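Local coordinates for protein aldehyde reductase YahK (PDB 1UUF) that catalyses the NADPH-dependent reduction of a wide range of aldehydes to the corresponding alcohols, using zinc as cofactor, at residues Asp273-Leu278 with Gly282-Val287; Glu241-Asn244 with Glu250-Ala253; Phe300-Ile303 with Ala308-Gly311. One frame throughout, in Å; residues are numbered along the deposited sequence.

Contact 1 (Asp273-Leu278 with Gly282-Val287); sequences DFTTLL and GTMTLV
Met-284 lays its thioether against the root of Phe-274: SD of Met-284 is 3.6 Å from CB of Phe-274. The same sulfur lies 5.2 Å from the centre of the Phe-274 ring and 49° off the ring normal, an oblique Met-aromatic contact. With CG anti to the backbone N (chi1 168°), the methionine chain runs out from the strand and then bends at its last torsion (chi3 61°). Its methyl thereby comes near Thr-275, crossing that side chain at about a right angle, with CE of Met-284 4.1 Å from OG1 of Thr-275. That hydroxyl is bonded to the carbonyl O of Leu-271, which satisfies it inside this buried, largely apolar place. The two segments belong to the connection from helix 271-275 to strand 282-286, an inner strand of the parallel sheet in the Rossmann-type nucleotide-binding domain. A type I turn from Thr-275 to Leu-278 takes the chain out of the helix. Both methyls of Leu-278 lie against the strand backbone around Thr-283: its CD2 is 3.5 Å from O of Thr-283, while its CD1 is 4.1 Å from CB of Met-284. Gly-282, without a side chain, lets the backbone pass close to Leu-278, the two CA atoms 5.2 Å apart.

Contact 2 (Glu241-Asn244 with Glu250-Ala253); sequences EVVN and EMAA
OE1 of Glu-250 is gripped by three partners. The backbone N of Asn-244 donates to it at 2.9 Å with a nearly straight N-H...O angle of 169°, a water donates to it as well, and Arg-231 adds a salt bridge. Here strand 241-244, at the edge of the parallel Rossmann-type sheet, meets helix 248-252, the helix that follows it in the chain. The strand N-H approaches from above the carboxylate plane, 52° out of it. A glutamate suits the place because its chain, extended beyond CG, reaches from the helix to the strand backbone and ends in an acceptor for a backbone N-H. The water ties the same carboxylate to the strand a second time, giving one hydrogen to OE1 of Glu-250 and the other to O of Val-242, 2.9 Å from the water. The other carboxylate oxygen, OE2, accepts from ND2 of Asn-247, so both oxygens have partners, which would restrain the rotation of the carboxylate, and the neighbouring arginine would probably favour its charged form. Beside these polar bonds the contact is apolar. The side chains of Val-243 and Glu-250 run antiparallel alongside each other, with CG1 of the valine 3.7 Å from CB of the glutamate. Met-251, bent at chi2 and chi3, crosses the valine at about a right angle and sets its SD 3.8 Å from Val-243 CG1.

Contact 3 (Phe300-Ile303 with Ala308-Gly311); sequences FNLI and AIAG
Leu-302 and Ile-309 cross at about a right angle, one branch of the leucine meeting the CG1 methylene of the isoleucine. Leu-302 points from helix 299-303 toward strand 308-311, and its CD2 is the atom that touches, 4.0 Å from CG1 of Ile-309. Its CG stands anti to the carbonyl carbon (chi1 -66°), and the extended second torsion (chi2 -178°) carries the fork out from the helix to the start of the strand. There the same methyl also reaches the main chain, with CD2 of Leu-302 4.1 Å from N of Ala-308. A leucine serves here because its forked end reaches across from a helix, while the beta-branched isoleucine fits the extended backbone of a strand. Ala-308 turns its methyl away from the leucine, and a small residue suits that side, where it packs on Ala-310 of the second subunit. The contact joins a short helix to the last strand of the Rossmann-type sheet within this chain. Residues Ala-308, Ile-309 and Ala-310 pair antiparallel with a strand of the second subunit, so the sheet continues across the dimer interface. Thr-275 of helix 271-275 touches both Leu-302 and Ile-309. Arg-307, just before the strand, bonds to O of Asn-301 in the helix, but between the two segments themselves there is no hydrogen bond: they meet through non-directional van der Waals packing of apolar groups.

In the fold
All three contacts tie a short helix or turn to one parallel sheet of the coenzyme-binding domain, away from both zinc sites. Contacts 2 and 3 lie at its two outermost strands within the chain, their centres about 20 Å apart; contact 1 uses an inner strand. All three are buried, though Glu-250 in contact 2 and Ala-308 in contact 3 are partly exposed. Contacts 1 and 3 are apolar, contact 3 the smaller and beside the subunit interface. Contact 2 alone carries a direct hydrogen bond between its segments, with water and charge around it. Contacts 1 and 3 share neighbouring strands, joined by backbone hydrogen bonds, probably including Met-284 O with Ala-310 N and Leu-286 N with Ala-310 O, while Met-251 of contact 2 packs on Asp-273, Phe-274 and Leu-277 of contact 1.

Contact 1 (Asp273-Leu278 with Gly282-Val287)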
ATOM      1  N   ASP A 273      11.913  -6.466  -6.586  1.00 21.55           N
ATOM      2  CA  ASP A 273      11.983  -6.423  -8.042  1.00 22.20           C
ATOM      3  C   ASP A 273      10.655  -5.982  -8.638  1.00 20.22           C
ATOM      4  O   ASP A 273      10.623  -5.193  -9.583  1.00 22.13           O
ATOM      5  CB  ASP A 273      12.364  -7.795  -8.612  1.00 25.35           C
ATOM      6  CG  ASP A 273      13.766  -8.220  -8.228  1.00 29.15           C
ATOM      7  OD1 ASP A 273      14.675  -7.363  -8.245  1.00 30.78           O
ATOM      8  OD2 ASP A 273      13.961  -9.416  -7.923  1.00 31.54           O
ATOM      9  N   PHE A 274       9.555  -6.487  -8.087  1.00 17.78           N
ATOM     10  CA  PHE A 274       8.238  -6.120  -8.594  1.00 15.15           C
ATOM     11  C   PHE A 274       7.836  -4.690  -8.253  1.00 13.85           C
ATOM     12  O   PHE A 274       7.192  -4.016  -9.052  1.00 13.00           O
ATOM     13  CB  PHE A 274       7.176  -7.092  -8.074  1.00 14.64           C
ATOM     14  CG  PHE A 274       7.276  -8.461  -8.674  1.00 14.20           C
ATOM     15  CD1 PHE A 274       7.844  -9.509  -7.960  1.00 16.41           C
ATOM     16  CD2 PHE A 274       6.831  -8.694  -9.972  1.00 15.28           C
ATOM     17  CE1 PHE A 274       7.969 -10.775  -8.531  1.00 17.35           C
ATOM     18  CE2 PHE A 274       6.954  -9.959 -10.554  1.00 15.67           C
ATOM     19  CZ  PHE A 274       7.523 -10.996  -9.833  1.00 16.23           C
ATOM     20  N   THR A 275       8.209  -4.226  -7.067  1.00 13.87           N
ATOM     21  CA  THR A 275       7.868  -2.865  -6.671  1.00 14.97           C
ATOM     22  C   THR A 275       8.469  -1.861  -7.653  1.00 14.75           C
ATOM     23  O   THR A 275       7.834  -0.866  -8.003  1.00 14.04           O
ATOM     24  CB  THR A 275       8.368  -2.569  -5.244  1.00 17.39           C
ATOM     25  OG1 THR A 275       7.696  -3.441  -4.324  1.00 18.61           O
ATOM     26  CG2 THR A 275       8.076  -1.124  -4.861  1.00 19.72           C
ATOM     27  N   THR A 276       9.681  -2.132  -8.125  1.00 14.53           N
ATOM     28  CA  THR A 276      10.326  -1.221  -9.063  1.00 14.83           C
ATOM     29  C   THR A 276       9.666  -1.228 -10.438  1.00 13.47           C
ATOM     30  O   THR A 276       9.951  -0.363 -11.264  1.00 13.07           O
ATOM     31  CB  THR A 276      11.823  -1.545  -9.233  1.00 17.51           C
ATOM     32  OG1 THR A 276      11.972  -2.835  -9.836  1.00 19.48           O
ATOM     33  CG2 THR A 276      12.519  -1.537  -7.887  1.00 18.93           C
ATOM     34  N   LEU A 277       8.782  -2.195 -10.681  1.00 11.97           N
ATOM     35  CA  LEU A 277       8.082  -2.285 -11.965  1.00 11.74           C
ATOM     36  C   LEU A 277       6.806  -1.437 -11.965  1.00 11.50           C
ATOM     37  O   LEU A 277       6.158  -1.270 -12.998  1.00 11.72           O
ATOM     38  CB  LEU A 277       7.703  -3.737 -12.274  1.00 12.30           C
ATOM     39  CG  LEU A 277       8.803  -4.797 -12.215  1.00 14.27           C
ATOM     40  CD1 LEU A 277       8.230  -6.124 -12.695  1.00 15.85           C
ATOM     41  CD2 LEU A 277       9.985  -4.380 -13.077  1.00 15.62           C
ATOM     42  N   LEU A 278       6.446  -0.908 -10.798  1.00 11.19           N
ATOM     43  CA  LEU A 278       5.245  -0.085 -10.663  1.00 10.20           C
ATOM     44  C   LEU A 278       5.453   1.375 -11.042  1.00 10.94           C
ATOM     45  O   LEU A 278       6.490   1.956 -10.742  1.00 12.05           O
ATOM     46  CB  LEU A 278       4.742  -0.123  -9.221  1.00 10.76           C
ATOM     47  CG  LEU A 278       4.254  -1.448  -8.647  1.00  9.40           C
ATOM     48  CD1 LEU A 278       4.020  -1.280  -7.147  1.00 10.90           C
ATOM     49  CD2 LEU A 278       2.976  -1.874  -9.353  1.00 11.48           C
ATOM     50  N   GLY A 282       1.502   3.569  -8.245  1.00 10.92           N
ATOM     51  CA  GLY A 282       1.086   2.215  -8.571  1.00 10.20           C
ATOM     52  C   GLY A 282       1.009   1.337  -7.335  1.00 10.56           C
ATOM     53  O   GLY A 282       1.613   1.642  -6.311  1.00  9.93           O
ATOM     54  N   THR A 283       0.280   0.231  -7.433  1.00  9.52           N
ATOM     55  CA  THR A 283       0.130  -0.668  -6.300  1.00  9.70           C
ATOM     56  C   THR A 283       0.300  -2.124  -6.692  1.00 10.50           C
ATOM     57  O   THR A 283      -0.080  -2.518  -7.791  1.00 10.42           O
ATOM     58  CB  THR A 283      -1.280  -0.538  -5.682  1.00 11.53           C
ATOM     59  OG1 THR A 283      -1.461   0.782  -5.161  1.00 13.55           O
ATOM     60  CG2 THR A 283      -1.482  -1.565  -4.565  1.00 11.70           C
ATOM     61  N   MET A 284       0.894  -2.912  -5.800  1.00  9.70           N
ATOM     62  CA  MET A 284       1.003  -4.350  -6.031  1.00  9.23           C
ATOM     63  C   MET A 284       0.201  -4.939  -4.889  1.00 10.00           C
ATOM     64  O   MET A 284       0.475  -4.657  -3.721  1.00  9.74           O
ATOM     65  CB  MET A 284       2.437  -4.874  -5.956  1.00 10.27           C
ATOM     66  CG  MET A 284       2.467  -6.412  -5.921  1.00 10.34           C
ATOM     67  SD  MET A 284       4.086  -7.143  -6.221  1.00 12.60           S
ATOM     68  CE  MET A 284       5.013  -6.450  -4.850  1.00 13.42           C
ATOM     69  N   THR A 285      -0.807  -5.733  -5.222  1.00  8.83           N
ATOM     70  CA  THR A 285      -1.650  -6.336  -4.200  1.00  9.35           C
ATOM     71  C   THR A 285      -1.410  -7.829  -4.140  1.00  8.97           C
ATOM     72  O   THR A 285      -1.394  -8.501  -5.169  1.00  9.45           O
ATOM     73  CB  THR A 285      -3.133  -6.068  -4.496  1.00  8.90           C
ATOM     74  OG1 THR A 285      -3.366  -4.657  -4.445  1.00  8.87           O
ATOM     75  CG2 THR A 285      -4.033  -6.768  -3.476  1.00 10.92           C
ATOM     76  N   LEU A 286      -1.220  -8.337  -2.927  1.00  9.63           N
ATOM     77  CA  LEU A 286      -0.968  -9.754  -2.713  1.00  9.59           C
ATOM     78  C   LEU A 286      -2.271 -10.468  -2.349  1.00 10.40           C
ATOM     79  O   LEU A 286      -3.050  -9.965  -1.541  1.00 10.14           O
ATOM     80  CB  LEU A 286       0.038  -9.932  -1.571  1.00 12.38           C
ATOM     81  CG  LEU A 286       1.241  -8.983  -1.552  1.00 16.90           C
ATOM     82  CD1 LEU A 286       2.076  -9.242  -0.308  1.00 19.23           C
ATOM     83  CD2 LEU A 286       2.066  -9.168  -2.805  1.00 18.19           C
ATOM     84  N   VAL A 287      -2.511 -11.633  -2.947  1.00 10.44           N
ATOM     85  CA  VAL A 287      -3.717 -12.400  -2.637  1.00 10.74           C
ATOM     86  C   VAL A 287      -3.416 -13.867  -2.348  1.00 13.46           C
ATOM     87  O   VAL A 287      -4.303 -14.619  -1.941  1.00 13.54           O
ATOM     88  CB  VAL A 287      -4.768 -12.327  -3.776  1.00 10.57           C
ATOM     89  CG1 VAL A 287      -5.246 -10.903  -3.943  1.00 10.10           C
ATOM     90  CG2 VAL A 287      -4.173 -12.852  -5.077  1.00 11.95           C
TER

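Contact 2 (Glu241-Asn244 with Glu250-Ala253)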
ATOM      1  N   GLU A 241       1.921 -10.519 -22.747  1.00 13.62           N
ATOM      2  CA  GLU A 241       3.367 -10.659 -22.609  1.00 14.63           C
ATOM      3  C   GLU A 241       3.650 -11.566 -21.422  1.00 13.98           C
ATOM      4  O   GLU A 241       2.837 -11.665 -20.502  1.00 10.84           O
ATOM      5  CB  GLU A 241       4.032  -9.305 -22.350  1.00 16.42           C
ATOM      6  CG  GLU A 241       3.987  -8.316 -23.504  1.00 20.17           C
ATOM      7  CD  GLU A 241       4.711  -7.022 -23.169  1.00 23.11           C
ATOM      8  OE1 GLU A 241       4.140  -6.174 -22.449  1.00 23.01           O
ATOM      9  OE2 GLU A 241       5.863  -6.858 -23.616  1.00 24.57           O
ATOM     10  N   VAL A 242       4.802 -12.223 -21.448  1.00 13.03           N
ATOM     11  CA  VAL A 242       5.199 -13.097 -20.357  1.00 13.09           C
ATOM     12  C   VAL A 242       6.635 -12.786 -19.971  1.00 14.54           C
ATOM     13  O   VAL A 242       7.490 -12.549 -20.831  1.00 15.02           O
ATOM     14  CB  VAL A 242       5.087 -14.589 -20.745  1.00 12.66           C
ATOM     15  CG1 VAL A 242       5.529 -15.458 -19.582  1.00 14.31           C
ATOM     16  CG2 VAL A 242       3.653 -14.919 -21.120  1.00 14.16           C
ATOM     17  N   VAL A 243       6.889 -12.767 -18.671  1.00 12.66           N
ATOM     18  CA  VAL A 243       8.219 -12.487 -18.160  1.00 13.67           C
ATOM     19  C   VAL A 243       8.662 -13.550 -17.166  1.00 14.23           C
ATOM     20  O   VAL A 243       7.891 -13.963 -16.300  1.00 14.31           O
ATOM     21  CB  VAL A 243       8.260 -11.112 -17.455  1.00 14.11           C
ATOM     22  CG1 VAL A 243       9.611 -10.907 -16.773  1.00 15.53           C
ATOM     23  CG2 VAL A 243       8.010 -10.003 -18.464  1.00 15.94           C
ATOM     24  N   ASN A 244       9.898 -14.018 -17.313  1.00 13.77           N
ATOM     25  CA  ASN A 244      10.447 -14.986 -16.372  1.00 15.07           C
ATOM     26  C   ASN A 244      11.086 -14.071 -15.339  1.00 15.66           C
ATOM     27  O   ASN A 244      12.110 -13.446 -15.612  1.00 17.18           O
ATOM     28  CB  ASN A 244      11.528 -15.849 -17.021  1.00 16.34           C
ATOM     29  CG  ASN A 244      12.078 -16.893 -16.069  1.00 17.16           C
ATOM     30  OD1 ASN A 244      12.275 -16.622 -14.883  1.00 17.93           O
ATOM     31  ND2 ASN A 244      12.336 -18.089 -16.584  1.00 19.31           N
ATOM     32  N   GLU A 250      14.712  -9.462 -18.626  1.00 21.48           N
ATOM     33  CA  GLU A 250      13.285  -9.429 -18.926  1.00 19.88           C
ATOM     34  C   GLU A 250      12.555  -8.486 -17.969  1.00 19.49           C
ATOM     35  O   GLU A 250      11.682  -7.722 -18.381  1.00 19.33           O
ATOM     36  CB  GLU A 250      12.693 -10.839 -18.837  1.00 20.30           C
ATOM     37  CG  GLU A 250      13.125 -11.757 -19.979  1.00 20.70           C
ATOM     38  CD  GLU A 250      12.498 -13.138 -19.893  1.00 21.35           C
ATOM     39  OE1 GLU A 250      11.260 -13.222 -19.766  1.00 20.54           O
ATOM     40  OE2 GLU A 250      13.243 -14.140 -19.960  1.00 23.54           O
ATOM     41  N   MET A 251      12.918  -8.534 -16.693  1.00 18.74           N
ATOM     42  CA  MET A 251      12.295  -7.669 -15.692  1.00 18.31           C
ATOM     43  C   MET A 251      12.602  -6.195 -15.953  1.00 19.71           C
ATOM     44  O   MET A 251      11.711  -5.347 -15.892  1.00 19.74           O
ATOM     45  CB  MET A 251      12.781  -8.052 -14.293  1.00 17.92           C
ATOM     46  CG  MET A 251      12.294  -9.403 -13.819  1.00 17.32           C
ATOM     47  SD  MET A 251      10.546  -9.371 -13.396  1.00 16.63           S
ATOM     48  CE  MET A 251      10.635  -8.986 -11.672  1.00 16.17           C
ATOM     49  N   ALA A 252      13.863  -5.898 -16.252  1.00 19.11           N
ATOM     50  CA  ALA A 252      14.295  -4.527 -16.506  1.00 19.70           C
ATOM     51  C   ALA A 252      13.531  -3.848 -17.638  1.00 19.09           C
ATOM     52  O   ALA A 252      13.364  -2.627 -17.637  1.00 20.91           O
ATOM     53  CB  ALA A 252      15.791  -4.503 -16.804  1.00 19.46           C
ATOM     54  N   ALA A 253      13.062  -4.634 -18.600  1.00 18.60           N
ATOM     55  CA  ALA A 253      12.326  -4.086 -19.731  1.00 17.70           C
ATOM     56  C   ALA A 253      10.969  -3.509 -19.333  1.00 17.61           C
ATOM     57  O   ALA A 253      10.328  -2.823 -20.127  1.00 18.72           O
ATOM     58  CB  ALA A 253      12.142  -5.161 -20.796  1.00 19.96           C
TER
HETATM   59  O   HOH W   1       9.928 -11.204 -21.502  1.00 23.33           O

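Contact 3 (Phe300-Ile303 with Ala308-Gly311)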
ATOM      1  N   PHE A 300      12.654   2.240   0.354  1.00 25.46           N
ATOM      2  CA  PHE A 300      13.164   3.220  -0.600  1.00 25.03           C
ATOM      3  C   PHE A 300      12.342   3.238  -1.889  1.00 23.21           C
ATOM      4  O   PHE A 300      11.981   4.305  -2.395  1.00 19.97           O
ATOM      5  CB  PHE A 300      14.626   2.896  -0.932  1.00 28.35           C
ATOM      6  CG  PHE A 300      15.224   3.781  -1.987  1.00 31.93           C
ATOM      7  CD1 PHE A 300      15.533   5.109  -1.709  1.00 34.11           C
ATOM      8  CD2 PHE A 300      15.487   3.283  -3.259  1.00 33.18           C
ATOM      9  CE1 PHE A 300      16.098   5.931  -2.685  1.00 34.99           C
ATOM     10  CE2 PHE A 300      16.051   4.094  -4.242  1.00 34.11           C
ATOM     11  CZ  PHE A 300      16.359   5.420  -3.954  1.00 35.48           C
ATOM     12  N   ASN A 301      12.042   2.054  -2.413  1.00 21.06           N
ATOM     13  CA  ASN A 301      11.280   1.947  -3.649  1.00 19.42           C
ATOM     14  C   ASN A 301       9.830   2.391  -3.516  1.00 16.82           C
ATOM     15  O   ASN A 301       9.218   2.813  -4.497  1.00 17.54           O
ATOM     16  CB  ASN A 301      11.356   0.517  -4.191  1.00 22.54           C
ATOM     17  CG  ASN A 301      12.767   0.130  -4.591  1.00 25.97           C
ATOM     18  OD1 ASN A 301      13.444   0.874  -5.302  1.00 27.74           O
ATOM     19  ND2 ASN A 301      13.216  -1.036  -4.140  1.00 28.30           N
ATOM     20  N   LEU A 302       9.274   2.310  -2.310  1.00 14.03           N
ATOM     21  CA  LEU A 302       7.899   2.751  -2.109  1.00 12.68           C
ATOM     22  C   LEU A 302       7.881   4.273  -2.035  1.00 12.09           C
ATOM     23  O   LEU A 302       7.024   4.929  -2.619  1.00 11.87           O
ATOM     24  CB  LEU A 302       7.320   2.189  -0.805  1.00 14.92           C
ATOM     25  CG  LEU A 302       7.101   0.680  -0.691  1.00 15.34           C
ATOM     26  CD1 LEU A 302       6.470   0.377   0.655  1.00 16.87           C
ATOM     27  CD2 LEU A 302       6.208   0.194  -1.823  1.00 17.06           C
ATOM     28  N   ILE A 303       8.845   4.827  -1.311  1.00 10.52           N
ATOM     29  CA  ILE A 303       8.940   6.272  -1.137  1.00 11.03           C
ATOM     30  C   ILE A 303       9.227   7.055  -2.412  1.00 11.79           C
ATOM     31  O   ILE A 303       8.565   8.052  -2.695  1.00 10.76           O
ATOM     32  CB  ILE A 303      10.017   6.611  -0.087  1.00 11.79           C
ATOM     33  CG1 ILE A 303       9.500   6.232   1.300  1.00 12.09           C
ATOM     34  CG2 ILE A 303      10.373   8.092  -0.141  1.00 12.34           C
ATOM     35  CD1 ILE A 303      10.528   6.380   2.400  1.00 15.37           C
ATOM     36  N   ALA A 308       2.637   1.499  -3.399  1.00  8.59           N
ATOM     37  CA  ALA A 308       2.079   0.818  -2.248  1.00  8.36           C
ATOM     38  C   ALA A 308       1.987  -0.684  -2.455  1.00  9.81           C
ATOM     39  O   ALA A 308       1.924  -1.171  -3.590  1.00  8.28           O
ATOM     40  CB  ALA A 308       0.690   1.374  -1.946  1.00 10.70           C
ATOM     41  N   ILE A 309       2.003  -1.408  -1.342  1.00  8.48           N
ATOM     42  CA  ILE A 309       1.835  -2.851  -1.356  1.00 10.37           C
ATOM     43  C   ILE A 309       0.571  -3.042  -0.531  1.00  9.84           C
ATOM     44  O   ILE A 309       0.458  -2.515   0.572  1.00 10.62           O
ATOM     45  CB  ILE A 309       3.010  -3.583  -0.677  1.00 11.89           C
ATOM     46  CG1 ILE A 309       4.316  -3.250  -1.400  1.00 15.14           C
ATOM     47  CG2 ILE A 309       2.756  -5.088  -0.687  1.00 12.33           C
ATOM     48  CD1 ILE A 309       4.304  -3.558  -2.879  1.00 20.22           C
ATOM     49  N   ALA A 310      -0.389  -3.777  -1.075  1.00  9.01           N
ATOM     50  CA  ALA A 310      -1.643  -3.997  -0.377  1.00  8.10           C
ATOM     51  C   ALA A 310      -2.006  -5.470  -0.382  1.00  8.15           C
ATOM     52  O   ALA A 310      -1.307  -6.297  -0.965  1.00  8.55           O
ATOM     53  CB  ALA A 310      -2.754  -3.187  -1.041  1.00  9.65           C
ATOM     54  N   GLY A 311      -3.097  -5.786   0.297  1.00  8.21           N
ATOM     55  CA  GLY A 311      -3.566  -7.155   0.342  1.00  8.94           C
ATOM     56  C   GLY A 311      -5.048  -7.146   0.035  1.00  7.88           C
ATOM     57  O   GLY A 311      -5.685  -6.095   0.057  1.00  8.54           O
TER